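Local coordinates for RegF protein (Neisseria gonorrhoeae, PDB 4HOJ), which is a glutathione transferase homologue, also known as stringent starvation protein A, that binds glutathione and calcium ions, at residues 142-147 with 178-183; 79-84 with 147-152; 15-20 with 156-161; 130-135 with 172-177. One frame throughout, in Å; residues are numbered along the deposited sequence.

Contact 1 of 4, residues 142-147 with 178-183. With CA (calcium ion), chain E.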
loop_
_atom_site.group_PDB
_atom_site.type_symbol
_atom_site.label_atom_id
_atom_site.label_comp_id
_atom_site.label_asym_id
_atom_site.label_seq_id
_atom_site.Cartn_x
_atom_site.Cartn_y
_atom_site.Cartn_z
ATOM N N LYS A 142 -17.794 17.400 2.940
ATOM C CA LYS A 142 -17.692 17.868 1.549
ATOM C C LYS A 142 -16.796 16.946 0.742
ATOM O O LYS A 142 -17.091 16.644 -0.424
ATOM C CB LYS A 142 -17.143 19.303 1.487
ATOM C CG LYS A 142 -17.161 19.993 0.093
ATOM C CD LYS A 142 -17.104 21.553 0.235
ATOM C CE LYS A 142 -16.782 22.273 -1.096
ATOM N NZ LYS A 142 -15.340 22.744 -1.165
ATOM N N TYR A 143 -15.698 16.492 1.348
ATOM C CA TYR A 143 -14.783 15.586 0.652
ATOM C C TYR A 143 -14.609 14.350 1.528
ATOM O O TYR A 143 -15.090 14.320 2.672
ATOM C CB TYR A 143 -13.445 16.270 0.406
ATOM C CG TYR A 143 -13.601 17.505 -0.443
ATOM C CD1 TYR A 143 -13.633 17.417 -1.807
ATOM C CD2 TYR A 143 -13.708 18.750 0.150
ATOM C CE1 TYR A 143 -13.804 18.551 -2.595
ATOM C CE2 TYR A 143 -13.872 19.901 -0.618
ATOM C CZ TYR A 143 -13.906 19.788 -1.984
ATOM O OH TYR A 143 -14.061 20.904 -2.779
ATOM N N ILE A 144 -13.909 13.337 1.027
ATOM C CA ILE A 144 -13.852 12.078 1.762
ATOM C C ILE A 144 -13.222 12.219 3.164
ATOM O O ILE A 144 -13.700 11.588 4.106
ATOM C CB ILE A 144 -13.170 10.964 0.955
ATOM C CG1 ILE A 144 -13.862 10.779 -0.373
ATOM C CG2 ILE A 144 -13.296 9.632 1.684
ATOM C CD1 ILE A 144 -13.156 9.768 -1.213
ATOM N N LEU A 145 -12.184 13.035 3.324
ATOM C CA LEU A 145 -11.551 13.146 4.641
ATOM C C LEU A 145 -12.077 14.300 5.480
ATOM O O LEU A 145 -11.665 14.493 6.637
ATOM C CB LEU A 145 -10.040 13.302 4.522
ATOM C CG LEU A 145 -9.328 12.108 3.877
ATOM C CD1 LEU A 145 -7.838 12.327 4.054
ATOM C CD2 LEU A 145 -9.767 10.797 4.522
ATOM N N GLY A 146 -12.993 15.078 4.938
ATOM C CA GLY A 146 -13.439 16.245 5.681
ATOM C C GLY A 146 -13.729 17.402 4.763
ATOM O O GLY A 146 -14.157 17.220 3.625
ATOM N N GLU A 147 -13.497 18.616 5.222
ATOM C CA GLU A 147 -13.932 19.721 4.394
ATOM C C GLU A 147 -12.878 20.097 3.352
ATOM O O GLU A 147 -13.133 20.959 2.525
ATOM C CB GLU A 147 -14.361 20.904 5.260
ATOM C CG GLU A 147 -13.312 21.286 6.194
ATOM C CD GLU A 147 -13.723 22.409 7.213
ATOM O OE1 GLU A 147 -14.923 22.602 7.620
ATOM O OE2 GLU A 147 -12.789 23.136 7.594
ATOM N N LEU A 178 -23.189 10.603 -5.121
ATOM C CA LEU A 178 -23.245 11.094 -6.500
ATOM C C LEU A 178 -23.132 12.628 -6.556
ATOM O O LEU A 178 -22.522 13.160 -7.490
ATOM C CB LEU A 178 -24.543 10.635 -7.179
ATOM C CG LEU A 178 -24.603 9.109 -7.398
ATOM C CD1 LEU A 178 -25.922 8.744 -8.059
ATOM C CD2 LEU A 178 -23.463 8.643 -8.250
ATOM N N LYS A 179 -23.675 13.315 -5.563
ATOM C CA LYS A 179 -23.550 14.773 -5.506
ATOM C C LYS A 179 -22.084 15.136 -5.262
ATOM O O LYS A 179 -21.536 16.036 -5.918
ATOM C CB LYS A 179 -24.459 15.364 -4.420
ATOM C CG LYS A 179 -24.212 16.867 -4.185
ATOM C CD LYS A 179 -25.303 17.551 -3.396
ATOM C CE LYS A 179 -24.888 18.979 -3.055
ATOM N NZ LYS A 179 -26.055 19.811 -2.692
ATOM N N TYR A 180 -21.452 14.434 -4.323
ATOM C CA TYR A 180 -20.005 14.545 -4.137
ATOM C C TYR A 180 -19.214 14.303 -5.430
ATOM O O TYR A 180 -18.307 15.095 -5.756
ATOM C CB TYR A 180 -19.520 13.602 -3.003
ATOM C CG TYR A 180 -18.055 13.209 -3.069
ATOM C CD1 TYR A 180 -17.054 14.006 -2.488
ATOM C CD2 TYR A 180 -17.667 12.038 -3.717
ATOM C CE1 TYR A 180 -15.731 13.640 -2.543
ATOM C CE2 TYR A 180 -16.357 11.679 -3.779
ATOM C CZ TYR A 180 -15.390 12.476 -3.200
ATOM O OH TYR A 180 -14.072 12.088 -3.270
ATOM N N ALA A 181 -19.542 13.243 -6.163
ATOM C CA ALA A 181 -18.791 12.954 -7.370
ATOM C C ALA A 181 -18.916 14.147 -8.321
ATOM O O ALA A 181 -17.923 14.516 -8.920
ATOM C CB ALA A 181 -19.304 11.714 -8.030
ATOM N N GLU A 182 -20.107 14.711 -8.493
ATOM C CA GLU A 182 -20.252 15.903 -9.352
ATOM C C GLU A 182 -19.370 17.093 -8.929
ATOM O O GLU A 182 -18.816 17.811 -9.791
ATOM C CB GLU A 182 -21.722 16.328 -9.490
ATOM C CG GLU A 182 -22.588 15.269 -10.172
ATOM C CD GLU A 182 -22.022 14.746 -11.496
ATOM O OE1 GLU A 182 -21.580 15.547 -12.366
ATOM O OE2 GLU A 182 -22.012 13.505 -11.664
ATOM N N ARG A 183 -19.196 17.304 -7.634
ATOM C CA ARG A 183 -18.279 18.346 -7.185
ATOM C C ARG A 183 -16.842 18.056 -7.605
ATOM O O ARG A 183 -16.169 18.978 -8.052
ATOM C CB ARG A 183 -18.376 18.548 -5.681
ATOM C CG ARG A 183 -19.544 19.462 -5.316
ATOM C CD ARG A 183 -19.421 19.991 -3.892
ATOM N NE ARG A 183 -19.016 18.920 -2.983
ATOM C CZ ARG A 183 -19.867 18.090 -2.397
ATOM N NH1 ARG A 183 -21.177 18.213 -2.600
ATOM N NH2 ARG A 183 -19.423 17.152 -1.594
HETATM CA CA CA E . -22.578 11.794 -10.099
HETATM O O HOH W 1 -22.587 9.900 -11.663
#

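Contact 2 of 4, residues 79-84 with 147-152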
loop_
_atom_site.group_PDB
_atom_site.type_symbol
_atom_site.label_atom_id
_atom_site.label_comp_id
_atom_site.label_asym_id
_atom_site.label_seq_id
_atom_site.Cartn_x
_atom_site.Cartn_y
_atom_site.Cartn_z
ATOM N N PRO A 79 0.123 22.971 -4.320
ATOM C CA PRO A 79 -0.748 22.853 -3.143
ATOM C C PRO A 79 -0.684 21.449 -2.520
ATOM O O PRO A 79 -0.673 20.462 -3.243
ATOM C CB PRO A 79 -2.141 23.028 -3.743
ATOM C CG PRO A 79 -2.009 22.560 -5.151
ATOM C CD PRO A 79 -0.652 23.016 -5.579
ATOM N N GLN A 80 -0.713 21.352 -1.197
ATOM C CA GLN A 80 -0.708 20.046 -0.519
ATOM C C GLN A 80 -1.974 19.224 -0.762
ATOM O O GLN A 80 -3.089 19.724 -0.606
ATOM C CB GLN A 80 -0.532 20.219 0.995
ATOM C CG GLN A 80 0.670 21.065 1.383
ATOM C CD GLN A 80 0.540 21.719 2.758
ATOM O OE1 GLN A 80 -0.549 22.142 3.171
ATOM N NE2 GLN A 80 1.662 21.814 3.465
ATOM N N LEU A 81 -1.808 17.971 -1.168
ATOM C CA LEU A 81 -2.947 17.120 -1.400
ATOM C C LEU A 81 -3.195 16.199 -0.218
ATOM O O LEU A 81 -4.062 15.392 -0.244
ATOM C CB LEU A 81 -2.843 16.364 -2.758
ATOM C CG LEU A 81 -2.990 17.301 -3.959
ATOM C CD1 LEU A 81 -2.833 16.544 -5.267
ATOM C CD2 LEU A 81 -4.332 18.004 -3.873
ATOM N N MET A 82 -2.459 16.373 0.877
ATOM C CA MET A 82 -2.756 15.643 2.102
ATOM C C MET A 82 -2.858 16.608 3.273
ATOM O O MET A 82 -2.198 17.633 3.292
ATOM C CB MET A 82 -1.669 14.598 2.391
ATOM C CG MET A 82 -1.453 13.515 1.319
ATOM S SD MET A 82 -2.678 12.186 1.384
ATOM C CE MET A 82 -1.674 10.805 2.086
ATOM N N PRO A 83 -3.618 16.243 4.330
ATOM C CA PRO A 83 -3.589 17.018 5.589
ATOM C C PRO A 83 -2.205 16.998 6.204
ATOM O O PRO A 83 -1.424 16.119 5.870
ATOM C CB PRO A 83 -4.575 16.273 6.481
ATOM C CG PRO A 83 -4.796 14.928 5.809
ATOM C CD PRO A 83 -4.598 15.144 4.371
ATOM N N GLY A 84 -1.884 17.958 7.063
ATOM C CA GLY A 84 -0.622 17.924 7.787
ATOM C C GLY A 84 -0.630 17.035 9.007
ATOM O O GLY A 84 0.424 16.614 9.511
ATOM N N GLU A 147 -13.497 18.616 5.222
ATOM C CA GLU A 147 -13.932 19.721 4.394
ATOM C C GLU A 147 -12.878 20.097 3.352
ATOM O O GLU A 147 -13.133 20.959 2.525
ATOM C CB GLU A 147 -14.361 20.904 5.260
ATOM C CG GLU A 147 -13.312 21.286 6.194
ATOM C CD GLU A 147 -13.723 22.409 7.213
ATOM O OE1 GLU A 147 -14.923 22.602 7.620
ATOM O OE2 GLU A 147 -12.789 23.136 7.594
ATOM N N ASP A 148 -11.730 19.412 3.345
ATOM C CA ASP A 148 -10.668 19.691 2.367
ATOM C C ASP A 148 -10.429 18.561 1.346
ATOM O O ASP A 148 -10.270 17.402 1.696
ATOM C CB ASP A 148 -9.351 20.016 3.057
ATOM C CG ASP A 148 -9.484 21.185 3.992
ATOM O OD1 ASP A 148 -9.772 22.277 3.501
ATOM O OD2 ASP A 148 -9.355 20.976 5.206
ATOM N N PHE A 149 -10.371 18.945 0.080
ATOM C CA PHE A 149 -10.021 18.036 -1.020
ATOM C C PHE A 149 -8.674 17.417 -0.760
ATOM O O PHE A 149 -7.748 18.098 -0.341
ATOM C CB PHE A 149 -9.955 18.870 -2.300
ATOM C CG PHE A 149 -9.521 18.088 -3.519
ATOM C CD1 PHE A 149 -10.392 17.217 -4.128
ATOM C CD2 PHE A 149 -8.230 18.234 -4.051
ATOM C CE1 PHE A 149 -9.992 16.519 -5.282
ATOM C CE2 PHE A 149 -7.826 17.551 -5.197
ATOM C CZ PHE A 149 -8.701 16.675 -5.803
ATOM N N SER A 150 -8.531 16.124 -1.060
ATOM C CA SER A 150 -7.267 15.433 -0.793
ATOM C C SER A 150 -6.966 14.365 -1.797
ATOM O O SER A 150 -7.790 14.062 -2.682
ATOM C CB SER A 150 -7.206 14.746 0.600
ATOM O OG SER A 150 -8.058 13.614 0.617
ATOM N N MET A 151 -5.788 13.769 -1.626
ATOM C CA MET A 151 -5.352 12.663 -2.499
ATOM C C MET A 151 -6.315 11.481 -2.422
ATOM O O MET A 151 -6.416 10.666 -3.329
ATOM C CB MET A 151 -3.990 12.192 -1.997
ATOM C CG MET A 151 -3.454 11.186 -2.946
ATOM S SD MET A 151 -2.955 12.078 -4.410
ATOM C CE MET A 151 -1.362 12.676 -3.848
ATOM N N ILE A 152 -7.036 11.381 -1.318
ATOM C CA ILE A 152 -8.006 10.317 -1.201
ATOM C C ILE A 152 -9.165 10.473 -2.203
ATOM O O ILE A 152 -9.634 9.523 -2.843
ATOM C CB ILE A 152 -8.461 10.092 0.282
ATOM C CG1 ILE A 152 -7.306 10.192 1.309
ATOM C CG2 ILE A 152 -9.167 8.743 0.375
ATOM C CD1 ILE A 152 -5.985 9.598 1.024
#

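Contact 3 of 4, residues 15-20 with 156-161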
loop_
_atom_site.group_PDB
_atom_site.type_symbol
_atom_site.label_atom_id
_atom_site.label_comp_id
_atom_site.label_asym_id
_atom_site.label_seq_id
_atom_site.Cartn_x
_atom_site.Cartn_y
_atom_site.Cartn_z
ATOM N N SER A 15 -4.070 5.313 -14.380
ATOM C CA SER A 15 -3.377 6.443 -15.029
ATOM C C SER A 15 -4.138 7.772 -14.830
ATOM O O SER A 15 -3.529 8.834 -14.672
ATOM C CB SER A 15 -3.244 6.183 -16.568
ATOM O OG SER A 15 -2.426 5.008 -16.806
ATOM N N HIS A 16 -5.458 7.668 -14.862
ATOM C CA HIS A 16 -6.322 8.818 -14.672
ATOM C C HIS A 16 -6.031 9.472 -13.300
ATOM O O HIS A 16 -5.944 10.704 -13.183
ATOM C CB HIS A 16 -7.754 8.332 -14.817
ATOM C CG HIS A 16 -8.774 9.417 -14.879
ATOM N ND1 HIS A 16 -10.104 9.110 -14.992
ATOM C CD2 HIS A 16 -8.683 10.779 -14.769
ATOM C CE1 HIS A 16 -10.806 10.241 -15.016
ATOM N NE2 HIS A 16 -9.968 11.272 -14.870
ATOM N N ARG A 17 -5.776 8.649 -12.265
ATOM C CA ARG A 17 -5.482 9.217 -10.941
ATOM C C ARG A 17 -4.252 10.095 -11.042
ATOM O O ARG A 17 -4.217 11.210 -10.483
ATOM C CB ARG A 17 -5.147 8.129 -9.887
ATOM C CG ARG A 17 -6.221 7.165 -9.566
ATOM C CD ARG A 17 -5.642 6.100 -8.624
ATOM N NE ARG A 17 -6.692 5.322 -7.959
ATOM C CZ ARG A 17 -6.412 4.217 -7.259
ATOM N NH1 ARG A 17 -5.187 3.650 -7.293
ATOM N NH2 ARG A 17 -7.414 3.662 -6.605
ATOM N N CYS A 18 -3.212 9.597 -11.728
ATOM C CA CYS A 18 -1.940 10.337 -11.796
ATOM C C CYS A 18 -2.077 11.584 -12.658
ATOM O O CYS A 18 -1.555 12.646 -12.304
ATOM C CB CYS A 18 -0.847 9.429 -12.346
ATOM S SG CYS A 18 -0.568 7.942 -11.354
ATOM N N ARG A 19 -2.826 11.528 -13.759
ATOM C CA ARG A 19 -3.107 12.708 -14.566
ATOM C C ARG A 19 -3.828 13.753 -13.739
ATOM O O ARG A 19 -3.490 14.940 -13.813
ATOM C CB ARG A 19 -3.875 12.301 -15.851
ATOM C CG ARG A 19 -2.972 11.579 -16.859
ATOM C CD ARG A 19 -3.772 11.239 -18.116
ATOM N NE ARG A 19 -4.352 9.895 -18.108
ATOM C CZ ARG A 19 -5.658 9.600 -18.031
ATOM N NH1 ARG A 19 -6.072 8.333 -18.272
ATOM N NH2 ARG A 19 -6.547 10.529 -17.788
ATOM N N PHE A 20 -4.780 13.310 -12.917
ATOM C CA PHE A 20 -5.513 14.247 -12.070
ATOM C C PHE A 20 -4.545 14.978 -11.106
ATOM O O PHE A 20 -4.564 16.209 -11.000
ATOM C CB PHE A 20 -6.600 13.442 -11.375
ATOM C CG PHE A 20 -7.620 14.258 -10.602
ATOM C CD1 PHE A 20 -7.688 15.642 -10.636
ATOM C CD2 PHE A 20 -8.541 13.548 -9.815
ATOM C CE1 PHE A 20 -8.692 16.318 -9.896
ATOM C CE2 PHE A 20 -9.527 14.185 -9.088
ATOM C CZ PHE A 20 -9.600 15.592 -9.105
ATOM N N LEU A 156 -10.146 7.938 -5.693
ATOM C CA LEU A 156 -11.455 7.389 -5.960
ATOM C C LEU A 156 -12.095 7.952 -7.238
ATOM O O LEU A 156 -12.887 7.271 -7.873
ATOM C CB LEU A 156 -12.343 7.726 -4.758
ATOM C CG LEU A 156 -13.808 7.261 -4.870
ATOM C CD1 LEU A 156 -13.913 5.729 -5.044
ATOM C CD2 LEU A 156 -14.566 7.699 -3.604
ATOM N N ALA A 157 -11.711 9.167 -7.649
ATOM C CA ALA A 157 -12.456 9.887 -8.686
ATOM C C ALA A 157 -12.551 9.084 -9.997
ATOM O O ALA A 157 -13.585 9.125 -10.617
ATOM C CB ALA A 157 -11.810 11.277 -8.909
ATOM N N PRO A 158 -11.503 8.426 -10.488
ATOM C CA PRO A 158 -11.670 7.703 -11.777
ATOM C C PRO A 158 -12.694 6.618 -11.745
ATOM O O PRO A 158 -13.293 6.324 -12.806
ATOM C CB PRO A 158 -10.278 7.164 -12.050
ATOM C CG PRO A 158 -9.356 8.193 -11.285
ATOM C CD PRO A 158 -10.110 8.361 -10.011
ATOM N N LEU A 159 -12.908 5.980 -10.596
ATOM C CA LEU A 159 -13.987 4.994 -10.485
ATOM C C LEU A 159 -15.347 5.646 -10.541
ATOM O O LEU A 159 -16.200 5.215 -11.298
ATOM C CB LEU A 159 -13.818 4.174 -9.219
ATOM C CG LEU A 159 -15.016 3.278 -8.837
ATOM C CD1 LEU A 159 -15.336 2.336 -9.995
ATOM C CD2 LEU A 159 -14.666 2.495 -7.586
ATOM N N LEU A 160 -15.528 6.716 -9.813
ATOM C CA LEU A 160 -16.832 7.401 -9.876
ATOM C C LEU A 160 -17.130 7.959 -11.262
ATOM O O LEU A 160 -18.280 7.922 -11.692
ATOM C CB LEU A 160 -16.876 8.539 -8.815
ATOM C CG LEU A 160 -16.609 8.054 -7.386
ATOM C CD1 LEU A 160 -16.715 9.229 -6.393
ATOM C CD2 LEU A 160 -17.594 6.991 -7.046
ATOM N N TRP A 161 -16.091 8.410 -11.990
ATOM C CA TRP A 161 -16.314 8.879 -13.356
ATOM C C TRP A 161 -16.862 7.753 -14.227
ATOM O O TRP A 161 -17.637 8.040 -15.145
ATOM C CB TRP A 161 -14.961 9.353 -13.893
ATOM C CG TRP A 161 -15.084 9.907 -15.274
ATOM C CD1 TRP A 161 -14.635 9.301 -16.405
ATOM C CD2 TRP A 161 -15.721 11.130 -15.688
ATOM N NE1 TRP A 161 -14.976 10.055 -17.519
ATOM C CE2 TRP A 161 -15.603 11.195 -17.092
ATOM C CE3 TRP A 161 -16.380 12.162 -15.008
ATOM C CZ2 TRP A 161 -16.135 12.255 -17.839
ATOM C CZ3 TRP A 161 -16.878 13.230 -15.749
ATOM C CH2 TRP A 161 -16.748 13.257 -17.144
#

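Contact 4 of 4, residues 130-135 with 172-177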
loop_
_atom_site.group_PDB
_atom_site.type_symbol
_atom_site.label_atom_id
_atom_site.label_comp_id
_atom_site.label_asym_id
_atom_site.label_seq_id
_atom_site.Cartn_x
_atom_site.Cartn_y
_atom_site.Cartn_z
ATOM N N GLY A 130 -20.379 -1.735 -2.391
ATOM C CA GLY A 130 -19.339 -1.048 -1.643
ATOM C C GLY A 130 -19.505 0.455 -1.627
ATOM O O GLY A 130 -19.382 1.091 -0.562
ATOM N N LEU A 131 -19.765 1.037 -2.786
ATOM C CA LEU A 131 -19.951 2.475 -2.876
ATOM C C LEU A 131 -21.218 2.889 -2.141
ATOM O O LEU A 131 -21.234 3.954 -1.519
ATOM C CB LEU A 131 -19.997 2.929 -4.342
ATOM C CG LEU A 131 -18.634 2.831 -5.049
ATOM C CD1 LEU A 131 -18.747 3.187 -6.539
ATOM C CD2 LEU A 131 -17.535 3.668 -4.427
ATOM N N THR A 132 -22.275 2.076 -2.222
ATOM C CA THR A 132 -23.531 2.396 -1.546
ATOM C C THR A 132 -23.271 2.456 -0.050
ATOM O O THR A 132 -23.770 3.340 0.642
ATOM C CB THR A 132 -24.662 1.400 -1.907
ATOM O OG1 THR A 132 -24.905 1.487 -3.322
ATOM C CG2 THR A 132 -25.947 1.747 -1.151
ATOM N N MET A 133 -22.458 1.543 0.458
ATOM C CA MET A 133 -22.267 1.518 1.893
ATOM C C MET A 133 -21.390 2.662 2.357
ATOM O O MET A 133 -21.567 3.154 3.474
ATOM C CB MET A 133 -21.728 0.171 2.368
ATOM C CG MET A 133 -22.689 -0.960 2.067
ATOM S SD MET A 133 -21.946 -2.554 2.416
ATOM C CE MET A 133 -21.222 -2.213 4.010
ATOM N N LEU A 134 -20.457 3.065 1.499
ATOM C CA LEU A 134 -19.567 4.178 1.776
ATOM C C LEU A 134 -20.248 5.540 1.684
ATOM O O LEU A 134 -19.776 6.498 2.262
ATOM C CB LEU A 134 -18.333 4.106 0.870
ATOM C CG LEU A 134 -17.473 2.898 1.261
ATOM C CD1 LEU A 134 -16.410 2.657 0.216
ATOM C CD2 LEU A 134 -16.853 3.067 2.663
ATOM N N SER A 135 -21.370 5.610 0.976
ATOM C CA SER A 135 -21.990 6.898 0.708
ATOM C C SER A 135 -22.263 7.791 1.938
ATOM O O SER A 135 -21.970 8.984 1.899
ATOM C CB SER A 135 -23.232 6.745 -0.184
ATOM O OG SER A 135 -23.902 7.997 -0.278
ATOM N N LYS A 172 -30.559 4.129 -4.096
ATOM C CA LYS A 172 -31.043 5.510 -4.010
ATOM C C LYS A 172 -30.470 6.245 -2.783
ATOM O O LYS A 172 -30.388 7.474 -2.754
ATOM C CB LYS A 172 -32.572 5.542 -4.013
ATOM C CG LYS A 172 -33.188 5.147 -5.351
ATOM C CD LYS A 172 -33.906 6.324 -6.002
ATOM C CE LYS A 172 -34.350 5.999 -7.429
ATOM N NZ LYS A 172 -33.192 5.884 -8.375
ATOM N N SER A 173 -30.041 5.477 -1.788
ATOM C CA SER A 173 -29.432 6.026 -0.588
ATOM C C SER A 173 -28.072 6.648 -0.875
ATOM O O SER A 173 -27.529 7.381 -0.039
ATOM C CB SER A 173 -29.276 4.928 0.463
ATOM O OG SER A 173 -28.389 3.929 -0.019
ATOM N N ALA A 174 -27.522 6.338 -2.049
ATOM C CA ALA A 174 -26.210 6.834 -2.430
ATOM C C ALA A 174 -26.253 8.167 -3.172
ATOM O O ALA A 174 -25.241 8.596 -3.743
ATOM C CB ALA A 174 -25.454 5.792 -3.246
ATOM N N ALA A 175 -27.396 8.836 -3.162
ATOM C CA ALA A 175 -27.458 10.182 -3.727
ATOM C C ALA A 175 -26.341 11.118 -3.229
ATOM O O ALA A 175 -25.745 11.826 -4.047
ATOM C CB ALA A 175 -28.840 10.816 -3.518
ATOM N N PRO A 176 -26.011 11.084 -1.918
ATOM C CA PRO A 176 -24.929 11.954 -1.433
ATOM C C PRO A 176 -23.578 11.681 -2.085
ATOM O O PRO A 176 -22.854 12.630 -2.392
ATOM C CB PRO A 176 -24.877 11.638 0.067
ATOM C CG PRO A 176 -26.276 11.338 0.406
ATOM C CD PRO A 176 -26.790 10.547 -0.773
ATOM N N LEU A 177 -23.249 10.414 -2.307
ATOM C CA LEU A 177 -22.032 10.072 -3.028
ATOM C C LEU A 177 -22.043 10.650 -4.454
ATOM O O LEU A 177 -21.018 11.115 -4.979
ATOM C CB LEU A 177 -21.874 8.559 -3.066
ATOM C CG LEU A 177 -20.630 8.090 -3.815
ATOM C CD1 LEU A 177 -19.381 8.529 -3.084
ATOM C CD2 LEU A 177 -20.663 6.578 -4.064
HETATM O O HOH W 2 -26.233 4.643 1.296
#

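Contact 1 of 4, residues 142-147 with 178-183
Arg183 reaches from helix 175-185 to the backbone of Lys142, just ahead of the type I beta turn formed by Tyr143 to Gly146, and so ties a loop to a helix within the helical domain of the glutathione transferase fold. Its NH2 donates to Lys142 O over 2.7 Å, N-H...O 152°, directed at a lone pair of the carbonyl, with the oxygen close to the guanidinium plane. The chain gets there by bending at chi3 (-44°), and CA of Tyr180 lies over one face of the guanidinium. The same Lys142 O sits at the ring edge of Tyr180, 3.3 Å from CD1. Farther along that ring, Ile144 crosses at about a right angle, with Ile144 CG1 3.6 Å from Tyr180 CZ. In the second shell Asp153 binds both the hydroxyl of Tyr180 and the backbone N of Ile144, fixing ring and turn to helix 151-161. On another side of helix 175-185, Glu182 OE2 holds a calcium ion at 2.4 Å. Lys142 lays its CG 3.7 Å from NE of Arg183, and that NE is buried here with no hydrogen-bond partner. The lysine chain bends at its tip, and NZ donates to Tyr143 OH over 2.8 Å rather than approaching the arginine.

Contact 2 of 4, residues 79-84 with 147-152
Met151 meets Leu81 first through its backbone: Met151 N donates to Leu81 O over 2.7 Å, at an N-H...O angle of 147°, with the donor in the carbonyl plane. This single bond joins the connection between helices 65-75 and 86-102 to the first turn of helix 151-161, and the side chains then close around it. Followed outward, Met151 CB lies 3.6 Å from the sulfur SD of Met82 and equally close to Leu81 O, so the first carbon of the chain packs beside the backbone bond. CG stands anti to the backbone N (chi1 -174°), and bends at chi2 and chi3 fold the thioether back, bringing the terminal CE to 4.1 Å from Leu81 CB. Along its length this methionine also touches Asn69 and Asp73 of helix 65-75 and Val21 of helix 13-25. Leu81 divides its attention: beyond CB it lies beside Phe149, pointing the same way, its CD2 3.8 Å from the ring carbon CE2 of Phe149. The Phe149 ring is engaged as well in a cation-pi interaction with Arg187. Met82 starts away from helix 151-161, but its bent chain swings the sulfur back, 4.2 Å from Ile152 CD1. Asp73 accepts from the backbone N of Leu81, a second bond on this residue's backbone. At the helix start, Ser150 OG accepts from Ile152 N at 3.1 Å. The Ser-x-x-Asp sequence, with Asp153 returning the bond to Ser150 N, resembles the N-capping box of the equivalent helix in other glutathione transferases, although here the serine oxygen is bonded to Ile152 N.

Contact 3 of 4, residues 15-20 with 156-161
Ala157 presents its CB to the ring of Phe20, 3.7 Å from CE2, beginning a buried contact between helix 151-161 and helix 13-25. The two short segments pass 8.7 Å apart at an angle of 119°, and the compact Ala157 and Pro158 of one helix meet larger side chains, Phe20, His16 and Arg17, of the other. Pro158 comes next and is the centre of it. Having no N-H to give to the preceding turn, it sits at a kink, and its ring points into helix 13-25. There it divides between two neighbours: Pro158 CG lies 3.7 Å from CG of Arg17, and the same CG hangs over a face of the His16 imidazole in a CH-pi contact, 4.1 Å from the ring centroid. Pro158 CB approaches ND1 of His16 to 3.5 Å. The imidazole is swung onto the proline because its CG lies anti to the backbone N (chi1 -170°), and ND1 is hydrogen-bonded to Arg162, which should limit its rotation; Arg162 also binds Pro158 O. One turn on, Trp161 receives the edge of His16 on its five-membered ring, an offset edge-to-face pair with centroids 5.7 Å apart and planes at 88°. Its indole NE1 binds Glu198 O. At the other end of the crossing, the extended Arg17 hydrogen-bonds to Ala155 O and Ser65 and forms a salt bridge with Glu100, the last two lining the glutathione pocket. Contact between the first helix of the thioredoxin-like domain and a helix of the all-helical domain, just behind the glutathione site, is characteristic of the glutathione transferase fold.

Contact 4 of 4, residues 130-135 with 172-177
Ser135 and Leu177 form the tight part of this contact, where the end of helix 117-134 runs into the beginning of helix 175-185. The serine hydroxyl is set anti to its own backbone nitrogen (chi1 173°), which directs OG into the first turn of the second helix. There it accepts from Leu177 N over 3.2 Å, at an N-H...O angle of 140°, and is packed among carbons: Ala174 CA is 3.4 Å from Ser135 OG, and Leu177 CB and the ring of Pro176 lie close as well. Ala174 holds the N-cap position and has no side-chain oxygen to offer, so a residue from another part of the chain supplies an acceptor to this first-turn N-H. Leu177 continues the close packing inward, its CD2 resting 3.7 Å from Leu131 CB and as near to the carbonyl oxygen of the same leucine. Leu131 in turn meets Leu103, Leu163 and Leu170, which extend the apolar patch. The other side is looser and wetter. Thr132 touches Ser173 mainly through CG2, 3.5 Å from Ser173 OG, while a water bridges the gap by donating to Thr132 O at 2.9 Å and pairing with Ser173 OG at 2.6 Å. The hydroxyl of Thr132 does not join that bridge; it binds Gly128 O and Gly171 N. The chemistry implies a helix start whose exposed flank is linked through water and whose buried flank has a backbone N-H met directly by a serine oxygen, and the helix end may polarise that oxygen.

In the fold
Contact 3 lies near the centre of the chain, about 3 Å away, whereas the centres of the other three lie 15 to 18 Å out; contact 2, though as far out as contact 1, is buried. Contact 3 is built of rings, an alanine, a proline and the aliphatic part of Arg17, with no hydrogen bond across it; contacts 1, 2 and 4 each have one bond that uses a backbone group, to an arginine, a peptide N-H and a serine respectively. Contacts 2 and 3 share helix 151-161 and meet where the Phe149 and Phe20 rings touch. Contacts 1 and 4 share helix 175-185 and are only partly buried, contact 4 admitting a bridging water. Leu160 and Leu156 carry packing from contact 3 outward, to Tyr180, Ile144 and Leu131.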